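Local coordinates for protein formimidoylglutamase (Bacillus subtilis, PDB 3M1R) that hydrolyses N-formimidoyl-L-glutamate to L-glutamate and formamide in histidine degradation, as a manganese-dependent enzyme of the arginase family, at residues P224-I229 and V274-Q279; G14-F17 and T23-S26; V45-S50 and T98-S103; V244-L249 and S302-H307. All blocks are in the same frame, centred on the assembly; numbering follows the deposited sequence.

How the contacts relate
From the N terminus, contact 2 comes first: it brings 14-17 back near 23-26 across a five-residue gap, before edge strand 29-31. Contact 3 then closes the longer excursion from the end of strand 39-45 to the start of helix 100-117. Both are complete before the others begin. Contacts 1 and 4 cross, since their segments alternate in the order 224-229, 244-249, 274-279, 302-307; their nearest atoms are about 4 Å apart without touching. Contact 1 joins helices 222-234 and 267-278, and contact 4 joins the end of strand 239-245 to helix 300-318. Contacts 1 and 3 lie on opposite sides of the chain's centre, about 32 Å apart between centres.

Contact 1 (P224-I229 and V274-Q279); sequences PTIKEI and VKYIAQ
Lys227 lays its aliphatic chain across the hydroxyl end of Tyr276, the two side chains crossing at about a right angle. From the base, Lys227 CB is still 4.3 Å from Tyr276 OH, whereas CG comes to 3.1 Å of that oxygen, a close carbon-to-oxygen approach. CD then swings slightly off, and Lys227 CE returns to 3.5 Å from Tyr276 OH. Lys227 NZ lies beyond, 4.9 Å from Tyr276 OH, so no hydrogen bond joins the amine to the phenol. Beyond CG the lysine is extended, so the alternate carbons CG and CE come nearer than CD.

These are neighbouring helices of the arginase alpha/beta fold, lying side by side over its parallel sheet: the short axes pass 11.1 Å apart at a signed crossing angle of -26°. One residue earlier, Ile226 CG2 meets the edge of the Tyr276 ring near its plane, 4.1 Å from CE2. The phenol reaches across because Tyr276 CG stands anti to the backbone N (chi1 -175°). Deeper still, Ile226 CD1 and Ile277 CD1 meet at 3.8 Å; Ile226 also rests on Leu189 of strand 186-191, and Ile277 on Ile150 and Phe152 of strand 147-152.

Contact 2 (G14-F17 and T23-S26); sequences GSSF and TKMS
Ser16 and Lys24 face each other at the protein surface, the serine hydroxyl OG lying 4.2 Å from the ammonium atom NZ. Both residues belong to the irregular connection between the short strand 10-11 and strand 29-31, the outermost strand at one side of the parallel sheet in this arginase-family subunit. The separation is too long for a direct hydrogen bond, and the same holds for the second approach, Phe17 O to Lys24 NZ at 4.4 Å. Since Ser16 OG and Phe17 O are themselves 4.0 Å apart, the ammonium group stands before a pair of oxygens at nearly equal range. The attraction is therefore probably a loose electrostatic one, in keeping with the mere 49 Å² buried between the segments.

One step outward, each segment has its own supports. Ser16 O accepts from Arg11 NH2, and the Phe17 side chain packs on Ile52 of a second subunit and Val97 of a third, so 14-17 is held partly by the hexamer. On the other side, Lys24 N donates to Asp27 OD2, while backbone bonds join Thr23 to Ala73 and Met25 to Ser71. Lys24 reaches over with a single bend, at chi3 (-59°), the bonds before and after it being extended; this bend also leaves NZ 4.4 Å from Ser26 OG within its own segment.

Contact 3 (V45-S50 and T98-S103); sequences VPLSKS and TDIVKS
Leu47 and Ser50 meet Ile100 and Ser103 through tetrahedral carbons, with no aromatic ring on either segment. The flat group to consider is the carboxylate of Asp99, at the N-cap of helix 100-117. Lys102 N approaches its OD1 from above the carboxylate plane, 73° out of it, at 3.2 Å; Val101 N makes a weak bond to the same oxygen, 2.8 Å long but bent to 121°. This cap fixes the first turn, from which Ile100 and Ser103 project toward the loop that follows strand 39-45.

Across the contact, Ser50 CB is pressed against Ile100 CD1 at 3.4 Å, tighter than usual for two carbons, and Ile100 CG1 is almost as near. The isoleucine's chi2 of -100° lies away from the staggered values, consistent with a tight fit here. Leu47 CD1 touches Ser103 CB at 3.7 Å and reaches Ile100 CG1 at 4.2 Å. Ile100 also packs against Thr98 of a neighbouring subunit.

Both serines thus present carbon to the contact and use their hydroxyls outside it: Ser103 OG bonds to His96 N, and Ser50 OG to Asp129 OD2 and Ser131 OG. Asp129 and Ser131 are the sequence neighbours of the metal ligand Asn130, whose side chain is about 8 Å from that of Ser50. The contact itself is therefore carbon on carbon, while its two buried hydroxyls are satisfied by partners beyond it.

Contact 4 (V244-L249 and S302-H307); sequences VDMDVL and SRAAAH. With CA (calcium ion), chain B; CA (calcium ion), chain C.
This is a small, buried apolar contact near the centre of the subunit, where the turn leaving strand 239-245 of the parallel sheet meets helix 300-318. It rests on one selenomethionine, Met246, whose methyl carbon CE lies 3.6 Å from Ala304 CB and equally far from Ala305 N. Ala305 CB is a little farther from Met246 CE, at 4.2 Å. The methyl group thus settles on the helix surface beside two alanines, whose small side chains probably allow so close an approach to the backbone. Bends at chi2 (-64°) and chi3 (-74°) fold the chain compactly, and the Met246 side chain also touches Val291 and Ile288.

Within the helix, His307 ND1 bonds to Arg303 O at 3.2 Å, coming from above the carbonyl plane, while the same oxygen also accepts from His307 N.

The residues beside Met246 turn the other way, to the metals. Asp245 OD2 bridges the two calcium ions, at 2.6 Å from the calcium of chain B and 2.5 Å from that of chain C. Asp247 grips the chain B ion with both oxygens, OD1 at 2.4 Å and OD2 at 2.5 Å. Asn130, Asp153, His155 and Asp157 complete the pair of sites. Such an Asp-X-Asp turn at the end of a parallel strand, with a shared carboxylate, is characteristic of the binuclear centre of the arginase fold, whose two positions are probably those of the manganese ions.

Contact 1 (P224-I229 and V274-Q279)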
loop_
_atom_site.group_PDB
_atom_site.type_symbol
_atom_site.label_atom_id
_atom_site.label_comp_id
_atom_site.label_asym_id
_atom_site.label_seq_id
_atom_site.Cartn_x
_atom_site.Cartn_y
_atom_site.Cartn_z
ATOM N N PRO D 224 32.396 14.411 18.064
ATOM C CA PRO D 224 33.308 14.420 19.219
ATOM C C PRO D 224 33.492 13.027 19.839
ATOM O O PRO D 224 34.591 12.673 20.247
ATOM C CB PRO D 224 32.616 15.369 20.204
ATOM C CG PRO D 224 31.832 16.288 19.333
ATOM C CD PRO D 224 31.320 15.407 18.208
ATOM N N THR D 225 32.432 12.238 19.900
ATOM C CA THR D 225 32.556 10.887 20.437
ATOM C C THR D 225 33.592 10.076 19.659
ATOM O O THR D 225 34.392 9.353 20.243
ATOM C CB THR D 225 31.220 10.132 20.432
ATOM O OG1 THR D 225 30.324 10.727 21.378
ATOM C CG2 THR D 225 31.442 8.684 20.818
ATOM N N ILE D 226 33.585 10.214 18.339
ATOM C CA ILE D 226 34.531 9.501 17.483
ATOM C C ILE D 226 35.968 10.017 17.611
ATOM O O ILE D 226 36.922 9.235 17.587
ATOM C CB ILE D 226 34.085 9.561 16.012
ATOM C CG1 ILE D 226 32.776 8.800 15.818
ATOM C CG2 ILE D 226 35.147 8.987 15.102
ATOM C CD1 ILE D 226 32.288 8.854 14.393
ATOM N N LYS D 227 36.129 11.329 17.741
ATOM C CA LYS D 227 37.465 11.895 17.918
ATOM C C LYS D 227 38.072 11.398 19.221
ATOM O O LYS D 227 39.271 11.157 19.312
ATOM C CB LYS D 227 37.423 13.425 17.894
ATOM C CG LYS D 227 37.277 14.004 16.507
ATOM C CD LYS D 227 36.795 15.431 16.566
ATOM C CE LYS D 227 36.817 16.076 15.185
ATOM N NZ LYS D 227 36.467 17.525 15.248
ATOM N N GLU D 228 37.219 11.235 20.221
ATOM C CA GLU D 228 37.646 10.781 21.533
ATOM C C GLU D 228 38.164 9.339 21.489
ATOM O O GLU D 228 39.104 8.997 22.194
ATOM C CB GLU D 228 36.480 10.911 22.520
ATOM C CG GLU D 228 36.869 10.911 23.992
ATOM C CD GLU D 228 35.821 11.572 24.880
ATOM O OE1 GLU D 228 35.609 11.092 26.013
ATOM O OE2 GLU D 228 35.209 12.573 24.446
ATOM N N ILE D 229 37.570 8.500 20.646
ATOM C CA ILE D 229 37.917 7.080 20.641
ATOM C C ILE D 229 38.766 6.604 19.458
ATOM O O ILE D 229 39.570 5.684 19.602
ATOM C CB ILE D 229 36.646 6.194 20.695
ATOM C CG1 ILE D 229 37.016 4.760 21.070
ATOM C CG2 ILE D 229 35.914 6.235 19.361
ATOM C CD1 ILE D 229 37.956 4.671 22.241
ATOM N N VAL D 274 30.326 9.321 8.796
ATOM C CA VAL D 274 30.936 8.568 7.709
ATOM C C VAL D 274 31.958 9.415 6.898
ATOM O O VAL D 274 33.055 8.936 6.583
ATOM C CB VAL D 274 29.856 7.992 6.782
ATOM C CG1 VAL D 274 30.485 7.356 5.561
ATOM C CG2 VAL D 274 29.007 6.982 7.550
ATOM N N LYS D 275 31.613 10.657 6.553
ATOM C CA LYS D 275 32.561 11.488 5.804
ATOM C C LYS D 275 33.847 11.734 6.620
ATOM O O LYS D 275 34.947 11.607 6.108
ATOM C CB LYS D 275 31.945 12.812 5.327
ATOM C CG LYS D 275 33.026 13.797 4.821
ATOM C CD LYS D 275 32.478 15.104 4.240
ATOM C CE LYS D 275 31.371 15.741 5.098
ATOM N NZ LYS D 275 29.971 15.270 4.738
ATOM N N TYR D 276 33.691 12.062 7.897
ATOM C CA TYR D 276 34.820 12.182 8.800
ATOM C C TYR D 276 35.726 10.947 8.793
ATOM O O TYR D 276 36.913 11.047 8.477
ATOM C CB TYR D 276 34.346 12.475 10.228
ATOM C CG TYR D 276 35.488 12.727 11.185
ATOM C CD1 TYR D 276 36.263 13.873 11.082
ATOM C CD2 TYR D 276 35.797 11.820 12.184
ATOM C CE1 TYR D 276 37.324 14.108 11.951
ATOM C CE2 TYR D 276 36.853 12.046 13.054
ATOM C CZ TYR D 276 37.609 13.190 12.934
ATOM O OH TYR D 276 38.650 13.415 13.802
ATOM N N ILE D 277 35.181 9.789 9.160
ATOM C CA ILE D 277 35.976 8.562 9.214
ATOM C C ILE D 277 36.637 8.240 7.869
ATOM O O ILE D 277 37.792 7.807 7.814
ATOM C CB ILE D 277 35.119 7.362 9.646
ATOM C CG1 ILE D 277 34.726 7.498 11.119
ATOM C CG2 ILE D 277 35.868 6.067 9.399
ATOM C CD1 ILE D 277 33.512 6.669 11.516
ATOM N N ALA D 278 35.905 8.472 6.785
ATOM C CA ALA D 278 36.385 8.153 5.449
ATOM C C ALA D 278 37.657 8.914 5.058
ATOM O O ALA D 278 38.377 8.495 4.147
ATOM C CB ALA D 278 35.286 8.402 4.429
ATOM N N GLN D 279 37.928 10.028 5.741
ATOM C CA GLN D 279 39.117 10.845 5.469
ATOM C C GLN D 279 40.359 10.335 6.180
ATOM O O GLN D 279 41.477 10.738 5.860
ATOM C CB GLN D 279 38.890 12.284 5.921
ATOM C CG GLN D 279 37.859 13.021 5.115
ATOM C CD GLN D 279 37.669 14.433 5.605
ATOM O OE1 GLN D 279 37.073 14.658 6.654
ATOM N NE2 GLN D 279 38.188 15.398 4.852
#

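Contact 2 (G14-F17 and T23-S26)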
loop_
_atom_site.group_PDB
_atom_site.type_symbol
_atom_site.label_atom_id
_atom_site.label_comp_id
_atom_site.label_asym_id
_atom_site.label_seq_id
_atom_site.Cartn_x
_atom_site.Cartn_y
_atom_site.Cartn_z
ATOM N N GLY D 14 14.961 1.401 -21.404
ATOM C CA GLY D 14 15.079 1.835 -20.024
ATOM C C GLY D 14 15.763 3.188 -19.865
ATOM O O GLY D 14 15.939 3.677 -18.748
ATOM N N SER D 15 16.151 3.803 -20.971
ATOM C CA SER D 15 16.799 5.113 -20.889
ATOM C C SER D 15 15.924 6.116 -20.136
ATOM O O SER D 15 14.693 6.034 -20.163
ATOM C CB SER D 15 17.148 5.647 -22.280
ATOM O OG SER D 15 18.079 4.793 -22.912
ATOM N N SER D 16 16.570 7.044 -19.439
ATOM C CA SER D 16 15.850 8.102 -18.744
ATOM C C SER D 16 16.214 9.468 -19.321
ATOM O O SER D 16 17.022 9.576 -20.258
ATOM C CB SER D 16 16.128 8.057 -17.238
ATOM O OG SER D 16 17.514 8.175 -16.963
ATOM N N PHE D 17 15.607 10.508 -18.767
ATOM C CA PHE D 17 15.890 11.861 -19.217
ATOM C C PHE D 17 17.388 12.123 -19.175
ATOM O O PHE D 17 18.034 11.968 -18.141
ATOM C CB PHE D 17 15.157 12.897 -18.364
ATOM C CG PHE D 17 15.476 14.318 -18.741
ATOM C CD1 PHE D 17 15.164 14.800 -20.009
ATOM C CD2 PHE D 17 16.092 15.174 -17.833
ATOM C CE1 PHE D 17 15.457 16.107 -20.364
ATOM C CE2 PHE D 17 16.382 16.493 -18.184
ATOM C CZ PHE D 17 16.067 16.952 -19.450
ATOM N N THR D 23 26.025 15.548 -14.448
ATOM C CA THR D 23 26.780 14.319 -14.274
ATOM C C THR D 23 26.266 13.595 -13.048
ATOM O O THR D 23 26.486 14.047 -11.924
ATOM C CB THR D 23 28.272 14.547 -14.067
ATOM O OG1 THR D 23 28.834 15.147 -15.241
ATOM C CG2 THR D 23 28.944 13.199 -13.818
ATOM N N LYS D 24 25.591 12.471 -13.279
ATOM C CA LYS D 24 25.056 11.636 -12.215
ATOM C C LYS D 24 25.949 10.422 -12.062
ATOM O O LYS D 24 26.775 10.154 -12.935
ATOM C CB LYS D 24 23.625 11.216 -12.555
ATOM C CG LYS D 24 22.687 12.405 -12.660
ATOM C CD LYS D 24 21.262 11.985 -12.913
ATOM C CE LYS D 24 21.146 11.170 -14.200
ATOM N NZ LYS D 24 19.770 10.598 -14.392
HETATM N N MSE D 25 25.790 9.688 -10.961
HETATM C CA MSE D 25 26.643 8.539 -10.723
HETATM C C MSE D 25 26.520 7.543 -11.873
HETATM O O MSE D 25 27.475 6.842 -12.211
HETATM C CB MSE D 25 26.319 7.886 -9.373
HETATM C CG MSE D 25 26.788 8.710 -8.183
HETATM SE SE MSE D 25 28.748 8.995 -8.147
HETATM C CE MSE D 25 29.281 7.178 -7.643
ATOM N N SER D 26 25.342 7.490 -12.484
ATOM C CA SER D 26 25.140 6.595 -13.621
ATOM C C SER D 26 26.104 6.875 -14.777
ATOM O O SER D 26 26.373 5.994 -15.582
ATOM C CB SER D 26 23.720 6.698 -14.134
ATOM O OG SER D 26 23.335 8.051 -14.205
#

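Contact 3 (V45-S50 and T98-S103)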
loop_
_atom_site.group_PDB
_atom_site.type_symbol
_atom_site.label_atom_id
_atom_site.label_comp_id
_atom_site.label_asym_id
_atom_site.label_seq_id
_atom_site.Cartn_x
_atom_site.Cartn_y
_atom_site.Cartn_z
ATOM N N VAL D 45 26.244 -7.963 -2.184
ATOM C CA VAL D 45 26.179 -9.224 -1.431
ATOM C C VAL D 45 24.726 -9.450 -1.003
ATOM O O VAL D 45 24.350 -9.124 0.120
ATOM C CB VAL D 45 27.056 -9.182 -0.169
ATOM C CG1 VAL D 45 27.031 -10.542 0.573
ATOM C CG2 VAL D 45 28.482 -8.770 -0.508
ATOM N N PRO D 46 23.902 -9.983 -1.914
ATOM C CA PRO D 46 22.457 -10.108 -1.720
ATOM C C PRO D 46 22.058 -11.305 -0.848
ATOM O O PRO D 46 21.282 -12.141 -1.308
ATOM C CB PRO D 46 21.928 -10.321 -3.146
ATOM C CG PRO D 46 23.149 -10.545 -4.023
ATOM C CD PRO D 46 24.346 -10.617 -3.162
ATOM N N LEU D 47 22.578 -11.387 0.372
ATOM C CA LEU D 47 22.216 -12.456 1.301
ATOM C C LEU D 47 21.236 -11.934 2.344
ATOM O O LEU D 47 21.500 -10.930 3.008
ATOM C CB LEU D 47 23.464 -13.015 1.991
ATOM C CG LEU D 47 23.319 -14.128 3.038
ATOM C CD1 LEU D 47 23.015 -15.462 2.392
ATOM C CD2 LEU D 47 24.578 -14.254 3.850
ATOM N N SER D 48 20.107 -12.615 2.497
ATOM C CA SER D 48 19.157 -12.218 3.518
ATOM C C SER D 48 18.442 -13.399 4.159
ATOM O O SER D 48 17.588 -13.208 5.024
ATOM C CB SER D 48 18.135 -11.216 2.954
ATOM O OG SER D 48 17.443 -11.753 1.837
ATOM N N LYS D 49 18.780 -14.614 3.747
ATOM C CA LYS D 49 18.101 -15.786 4.304
ATOM C C LYS D 49 18.652 -16.182 5.672
ATOM O O LYS D 49 18.056 -16.999 6.376
ATOM C CB LYS D 49 18.113 -16.962 3.321
ATOM C CG LYS D 49 16.904 -16.956 2.393
ATOM C CD LYS D 49 17.060 -17.918 1.227
ATOM C CE LYS D 49 15.933 -17.732 0.226
ATOM N NZ LYS D 49 16.148 -18.485 -1.042
ATOM N N SER D 50 19.777 -15.582 6.048
ATOM C CA SER D 50 20.380 -15.808 7.364
ATOM C C SER D 50 19.655 -15.013 8.446
ATOM O O SER D 50 19.781 -15.300 9.641
ATOM C CB SER D 50 21.862 -15.434 7.344
ATOM O OG SER D 50 22.060 -14.281 6.550
ATOM N N THR D 98 19.918 -22.093 -1.205
ATOM C CA THR D 98 19.632 -23.002 -0.096
ATOM C C THR D 98 20.538 -22.866 1.139
ATOM O O THR D 98 20.060 -22.542 2.232
ATOM C CB THR D 98 19.707 -24.468 -0.595
ATOM O OG1 THR D 98 18.515 -24.785 -1.329
ATOM C CG2 THR D 98 19.887 -25.448 0.572
ATOM N N ASP D 99 21.834 -23.126 0.957
ATOM C CA ASP D 99 22.786 -23.283 2.063
ATOM C C ASP D 99 23.509 -21.989 2.460
ATOM O O ASP D 99 24.358 -21.488 1.723
ATOM C CB ASP D 99 23.814 -24.360 1.706
ATOM C CG ASP D 99 24.707 -24.730 2.875
ATOM O OD1 ASP D 99 24.910 -23.876 3.765
ATOM O OD2 ASP D 99 25.206 -25.880 2.901
ATOM N N ILE D 100 23.184 -21.476 3.643
ATOM C CA ILE D 100 23.719 -20.206 4.118
ATOM C C ILE D 100 25.231 -20.268 4.350
ATOM O O ILE D 100 25.950 -19.315 4.060
ATOM C CB ILE D 100 23.008 -19.755 5.414
ATOM C CG1 ILE D 100 23.066 -18.245 5.566
ATOM C CG2 ILE D 100 23.655 -20.377 6.622
ATOM C CD1 ILE D 100 24.148 -17.791 6.516
ATOM N N VAL D 101 25.706 -21.396 4.866
ATOM C CA VAL D 101 27.125 -21.575 5.141
ATOM C C VAL D 101 27.915 -21.528 3.840
ATOM O O VAL D 101 29.026 -20.997 3.784
ATOM C CB VAL D 101 27.398 -22.910 5.849
ATOM C CG1 VAL D 101 28.901 -23.173 5.926
ATOM C CG2 VAL D 101 26.739 -22.931 7.234
ATOM N N LYS D 102 27.333 -22.087 2.791
ATOM C CA LYS D 102 27.962 -22.062 1.486
ATOM C C LYS D 102 28.067 -20.613 1.026
ATOM O O LYS D 102 29.103 -20.181 0.516
ATOM C CB LYS D 102 27.124 -22.871 0.504
ATOM C CG LYS D 102 27.909 -23.530 -0.591
ATOM C CD LYS D 102 27.037 -24.499 -1.378
ATOM C CE LYS D 102 26.454 -25.588 -0.488
ATOM N NZ LYS D 102 27.488 -26.556 -0.006
ATOM N N SER D 103 26.979 -19.868 1.214
ATOM C CA SER D 103 26.924 -18.458 0.841
ATOM C C SER D 103 28.047 -17.648 1.488
ATOM O O SER D 103 28.700 -16.818 0.833
ATOM C CB SER D 103 25.570 -17.867 1.219
ATOM O OG SER D 103 24.578 -18.232 0.279
#

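Contact 4 (V244-L249 and S302-H307)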
loop_
_atom_site.group_PDB
_atom_site.type_symbol
_atom_site.label_atom_id
_atom_site.label_comp_id
_atom_site.label_asym_id
_atom_site.label_seq_id
_atom_site.Cartn_x
_atom_site.Cartn_y
_atom_site.Cartn_z
ATOM N N VAL D 244 28.325 -0.069 8.375
ATOM C CA VAL D 244 27.116 0.678 8.663
ATOM C C VAL D 244 25.886 -0.219 8.626
ATOM O O VAL D 244 25.485 -0.704 7.568
ATOM C CB VAL D 244 26.899 1.823 7.681
ATOM C CG1 VAL D 244 25.612 2.562 8.068
ATOM C CG2 VAL D 244 28.093 2.753 7.707
ATOM N N ASP D 245 25.307 -0.442 9.798
ATOM C CA ASP D 245 24.043 -1.147 9.911
ATOM C C ASP D 245 22.994 -0.053 9.980
ATOM O O ASP D 245 22.970 0.744 10.907
ATOM C CB ASP D 245 24.033 -2.002 11.169
ATOM C CG ASP D 245 22.713 -2.740 11.382
ATOM O OD1 ASP D 245 21.644 -2.307 10.915
ATOM O OD2 ASP D 245 22.767 -3.786 12.032
HETATM N N MSE D 246 22.152 0.005 8.963
HETATM C CA MSE D 246 21.263 1.149 8.801
HETATM C C MSE D 246 20.253 1.261 9.931
HETATM O O MSE D 246 19.665 2.319 10.129
HETATM C CB MSE D 246 20.566 1.121 7.428
HETATM C CG MSE D 246 21.525 1.365 6.249
HETATM SE SE MSE D 246 22.379 3.153 6.213
HETATM C CE MSE D 246 20.795 4.163 5.654
ATOM N N ASP D 247 20.068 0.191 10.704
ATOM C CA ASP D 247 19.084 0.269 11.778
ATOM C C ASP D 247 19.589 1.063 12.980
ATOM O O ASP D 247 18.845 1.285 13.930
ATOM C CB ASP D 247 18.500 -1.102 12.167
ATOM C CG ASP D 247 19.505 -1.999 12.845
ATOM O OD1 ASP D 247 20.473 -1.480 13.475
ATOM O OD2 ASP D 247 19.312 -3.233 12.746
ATOM N N VAL D 248 20.828 1.538 12.905
ATOM C CA VAL D 248 21.319 2.535 13.856
ATOM C C VAL D 248 20.487 3.823 13.729
ATOM O O VAL D 248 20.384 4.612 14.665
ATOM C CB VAL D 248 22.811 2.854 13.602
ATOM C CG1 VAL D 248 22.980 3.803 12.396
ATOM C CG2 VAL D 248 23.451 3.453 14.836
ATOM N N LEU D 249 19.895 4.026 12.555
ATOM C CA LEU D 249 19.096 5.216 12.310
ATOM C C LEU D 249 17.738 5.066 12.951
ATOM O O LEU D 249 17.221 3.965 13.072
ATOM C CB LEU D 249 18.904 5.460 10.806
ATOM C CG LEU D 249 20.152 5.851 10.029
ATOM C CD1 LEU D 249 19.939 5.638 8.532
ATOM C CD2 LEU D 249 20.575 7.312 10.328
ATOM N N SER D 302 16.930 3.176 0.983
ATOM C CA SER D 302 17.943 2.937 -0.031
ATOM C C SER D 302 18.575 4.276 -0.452
ATOM O O SER D 302 19.766 4.319 -0.733
ATOM C CB SER D 302 17.368 2.168 -1.232
ATOM O OG SER D 302 16.962 0.855 -0.851
ATOM N N ARG D 303 17.798 5.366 -0.479
ATOM C CA ARG D 303 18.382 6.685 -0.797
ATOM C C ARG D 303 19.352 7.115 0.310
ATOM O O ARG D 303 20.449 7.601 0.020
ATOM C CB ARG D 303 17.317 7.775 -1.015
ATOM C CG ARG D 303 16.511 7.640 -2.310
ATOM C CD ARG D 303 15.295 8.566 -2.358
ATOM N NE ARG D 303 14.518 8.348 -3.578
ATOM C CZ ARG D 303 14.415 9.231 -4.572
ATOM N NH1 ARG D 303 13.710 8.945 -5.652
ATOM N NH2 ARG D 303 15.003 10.415 -4.486
ATOM N N ALA D 304 18.929 6.944 1.567
ATOM C CA ALA D 304 19.777 7.223 2.727
ATOM C C ALA D 304 21.087 6.448 2.632
ATOM O O ALA D 304 22.167 6.987 2.888
ATOM C CB ALA D 304 19.060 6.862 4.003
ATOM N N ALA D 305 20.984 5.181 2.250
ATOM C CA ALA D 305 22.159 4.329 2.064
ATOM C C ALA D 305 23.056 4.853 0.926
ATOM O O ALA D 305 24.283 4.920 1.061
ATOM C CB ALA D 305 21.729 2.880 1.799
ATOM N N ALA D 306 22.444 5.229 -0.193
ATOM C CA ALA D 306 23.204 5.778 -1.313
ATOM C C ALA D 306 23.962 7.034 -0.878
ATOM O O ALA D 306 25.097 7.241 -1.270
ATOM C CB ALA D 306 22.287 6.069 -2.501
ATOM N N HIS D 307 23.342 7.858 -0.037
ATOM C CA HIS D 307 24.017 9.054 0.452
ATOM C C HIS D 307 25.179 8.733 1.389
ATOM O O HIS D 307 26.164 9.461 1.428
ATOM C CB HIS D 307 23.031 10.036 1.080
ATOM C CG HIS D 307 22.386 10.944 0.080
ATOM N ND1 HIS D 307 21.489 10.498 -0.871
ATOM C CD2 HIS D 307 22.510 12.278 -0.125
ATOM C CE1 HIS D 307 21.095 11.512 -1.617
ATOM N NE2 HIS D 307 21.696 12.602 -1.181
HETATM CA CA CA B . 21.314 -3.606 14.144
HETATM CA CA CA C . 22.937 -5.463 13.920
#